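Local structure of enoyl-CoA hydratase carB homologue (Streptomyces cattleya, 5O34) at residues C92-G97 against P141-I146. The protein is a crotonase-family enzyme of thienamycin biosynthesis that, as a CarB homologue, probably forms a carboxymethylproline-type precursor of the carbapenem nucleus. Sequence-based numbering, arbitrary orientation.
Sequences CVVLYG and PVIAAI
Val93 and Leu95 each use both N and O toward segment 141-146 in four hydrogen bonds of 2.7-3.0 Å: Val93 N to Pro141 O, Ile143 N to Val93 O, Leu95 N to Ile143 O and Ala145 N to Leu95 O. Each thus bonds the two residues flanking its register partner, Val142 or Ala144, the parallel pattern, with strand directions 23° apart. Beyond Tyr96 the chains diverge, Gly97 CA lying 6.4 Å from Ile146 CA. Val94, Tyr96, Ile143 and Ala145 share one face. With chi1 at -160° Cys92 SG lies opposite its own N and is turned onto Ile143 CD1, 3.7 Å away, and Val94 CG2 approaches the same methyl more loosely at 4.3 Å. Ala145 CB sits at the edge of the Tyr96 ring, near its plane, 3.7 Å from CD1. On the other face Val93 and Val142 lie side by side, CG1 to CG1 4.2 Å, while Leu95 CD1 comes within 4.3 Å of Val142 CG1. These central strands belong to the crotonase-fold sheet: strand 55-59 bonds to the other edge of 92-96, helix 229-242 covers Cys92 and Ile143 through Ile240, and helix 71-86 packs on the Val93 and Val142 face through Leu84 and Met81.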
ATOM      1  N   CYS A  92      -6.585 -24.049  10.706  1.00 59.66           N
ATOM      2  CA  CYS A  92      -6.377 -23.446   9.391  1.00 58.96           C
ATOM      3  C   CYS A  92      -7.441 -23.900   8.404  1.00 60.46           C
ATOM      4  O   CYS A  92      -7.882 -25.046   8.460  1.00 60.35           O
ATOM      5  CB  CYS A  92      -4.971 -23.717   8.860  1.00 59.64           C
ATOM      6  SG  CYS A  92      -4.441 -22.572   7.548  1.00 63.60           S
ATOM      7  N   VAL A  93      -7.839 -22.994   7.492  1.00 55.05           N
ATOM      8  CA  VAL A  93      -8.846 -23.224   6.444  1.00 53.79           C
ATOM      9  C   VAL A  93      -8.188 -23.098   5.060  1.00 59.41           C
ATOM     10  O   VAL A  93      -7.398 -22.180   4.842  1.00 59.74           O
ATOM     11  CB  VAL A  93     -10.030 -22.226   6.567  1.00 56.25           C
ATOM     12  CG1 VAL A  93     -11.122 -22.518   5.550  1.00 55.41           C
ATOM     13  CG2 VAL A  93     -10.597 -22.188   7.985  1.00 55.93           C
ATOM     14  N   VAL A  94      -8.525 -24.015   4.128  1.00 56.33           N
ATOM     15  CA  VAL A  94      -8.042 -23.991   2.754  1.00 55.68           C
ATOM     16  C   VAL A  94      -9.258 -23.932   1.828  1.00 61.09           C
ATOM     17  O   VAL A  94     -10.050 -24.873   1.796  1.00 60.44           O
ATOM     18  CB  VAL A  94      -7.090 -25.179   2.400  1.00 59.06           C
ATOM     19  CG1 VAL A  94      -6.645 -25.130   0.934  1.00 58.38           C
ATOM     20  CG2 VAL A  94      -5.877 -25.210   3.321  1.00 58.89           C
ATOM     21  N   LEU A  95      -9.412 -22.812   1.106  1.00 59.36           N
ATOM     22  CA  LEU A  95     -10.445 -22.594   0.099  1.00 60.16           C
ATOM     23  C   LEU A  95      -9.839 -23.026  -1.222  1.00 66.13           C
ATOM     24  O   LEU A  95      -8.765 -22.547  -1.599  1.00 65.71           O
ATOM     25  CB  LEU A  95     -10.857 -21.121   0.033  1.00 60.57           C
ATOM     26  CG  LEU A  95     -12.192 -20.744   0.655  1.00 65.99           C
ATOM     27  CD1 LEU A  95     -12.425 -19.249   0.535  1.00 65.82           C
ATOM     28  CD2 LEU A  95     -13.352 -21.517   0.011  1.00 69.63           C
ATOM     29  N   TYR A  96     -10.499 -23.964  -1.901  1.00 64.96           N
ATOM     30  CA  TYR A  96      -9.985 -24.565  -3.123  1.00 65.76           C
ATOM     31  C   TYR A  96     -11.055 -24.659  -4.204  1.00 71.59           C
ATOM     32  O   TYR A  96     -12.181 -25.094  -3.938  1.00 70.90           O
ATOM     33  CB  TYR A  96      -9.392 -25.931  -2.744  1.00 67.71           C
ATOM     34  CG  TYR A  96      -8.812 -26.768  -3.856  1.00 71.44           C
ATOM     35  CD1 TYR A  96      -7.695 -26.339  -4.566  1.00 73.99           C
ATOM     36  CD2 TYR A  96      -9.287 -28.051  -4.103  1.00 72.79           C
ATOM     37  CE1 TYR A  96      -7.129 -27.128  -5.566  1.00 76.90           C
ATOM     38  CE2 TYR A  96      -8.719 -28.857  -5.085  1.00 74.02           C
ATOM     39  CZ  TYR A  96      -7.639 -28.392  -5.816  1.00 82.09           C
ATOM     40  OH  TYR A  96      -7.085 -29.176  -6.798  1.00 82.97           O
ATOM     41  N   GLY A  97     -10.697 -24.197  -5.398  1.00 70.85           N
ATOM     42  CA  GLY A  97     -11.582 -24.180  -6.559  1.00 72.07           C
ATOM     43  C   GLY A  97     -11.780 -25.523  -7.236  1.00 78.92           C
ATOM     44  O   GLY A  97     -12.820 -25.750  -7.863  1.00 79.32           O
ATOM     45  N   PRO A 141      -6.791 -18.453  10.083  1.00 51.87           N
ATOM     46  CA  PRO A 141      -6.239 -18.063   8.776  1.00 51.24           C
ATOM     47  C   PRO A 141      -6.882 -18.873   7.661  1.00 54.66           C
ATOM     48  O   PRO A 141      -7.242 -20.033   7.858  1.00 54.18           O
ATOM     49  CB  PRO A 141      -4.745 -18.397   8.892  1.00 53.02           C
ATOM     50  CG  PRO A 141      -4.497 -18.579  10.323  1.00 57.86           C
ATOM     51  CD  PRO A 141      -5.766 -19.129  10.897  1.00 53.74           C
ATOM     52  N   VAL A 142      -7.046 -18.242   6.500  1.00 51.02           N
ATOM     53  CA  VAL A 142      -7.670 -18.850   5.329  1.00 50.68           C
ATOM     54  C   VAL A 142      -6.684 -18.793   4.166  1.00 54.03           C
ATOM     55  O   VAL A 142      -6.154 -17.726   3.861  1.00 53.70           O
ATOM     56  CB  VAL A 142      -9.027 -18.170   4.975  1.00 54.46           C
ATOM     57  CG1 VAL A 142      -9.767 -18.942   3.889  1.00 54.09           C
ATOM     58  CG2 VAL A 142      -9.909 -18.008   6.214  1.00 54.26           C
ATOM     59  N   ILE A 143      -6.453 -19.942   3.513  1.00 50.49           N
ATOM     60  CA  ILE A 143      -5.572 -20.058   2.352  1.00 49.92           C
ATOM     61  C   ILE A 143      -6.425 -20.265   1.120  1.00 54.81           C
ATOM     62  O   ILE A 143      -7.220 -21.185   1.102  1.00 56.19           O
ATOM     63  CB  ILE A 143      -4.537 -21.210   2.503  1.00 52.43           C
ATOM     64  CG1 ILE A 143      -3.624 -21.004   3.722  1.00 52.49           C
ATOM     65  CG2 ILE A 143      -3.716 -21.412   1.211  1.00 52.58           C
ATOM     66  CD1 ILE A 143      -2.904 -22.274   4.158  1.00 57.74           C
ATOM     67  N   ALA A 144      -6.257 -19.436   0.088  1.00 51.35           N
ATOM     68  CA  ALA A 144      -6.960 -19.618  -1.176  1.00 50.95           C
ATOM     69  C   ALA A 144      -5.986 -20.316  -2.145  1.00 54.55           C
ATOM     70  O   ALA A 144      -4.835 -19.899  -2.260  1.00 53.62           O
ATOM     71  CB  ALA A 144      -7.410 -18.280  -1.735  1.00 51.43           C
ATOM     72  N   ALA A 145      -6.426 -21.425  -2.764  1.00 52.13           N
ATOM     73  CA  ALA A 145      -5.622 -22.208  -3.712  1.00 52.12           C
ATOM     74  C   ALA A 145      -6.270 -22.100  -5.093  1.00 55.48           C
ATOM     75  O   ALA A 145      -7.369 -22.607  -5.316  1.00 53.74           O
ATOM     76  CB  ALA A 145      -5.520 -23.652  -3.254  1.00 52.94           C
ATOM     77  N   ILE A 146      -5.615 -21.336  -5.980  1.00 54.18           N
ATOM     78  CA  ILE A 146      -6.089 -20.967  -7.317  1.00 54.31           C
ATOM     79  C   ILE A 146      -5.338 -21.746  -8.425  1.00 63.78           C
ATOM     80  O   ILE A 146      -4.116 -21.637  -8.540  1.00 63.57           O
ATOM     81  CB  ILE A 146      -6.024 -19.409  -7.465  1.00 55.42           C
ATOM     82  CG1 ILE A 146      -6.637 -18.706  -6.219  1.00 54.02           C
ATOM     83  CG2 ILE A 146      -6.707 -18.936  -8.747  1.00 55.76           C
ATOM     84  CD1 ILE A 146      -6.413 -17.166  -6.067  1.00 53.46           C
TER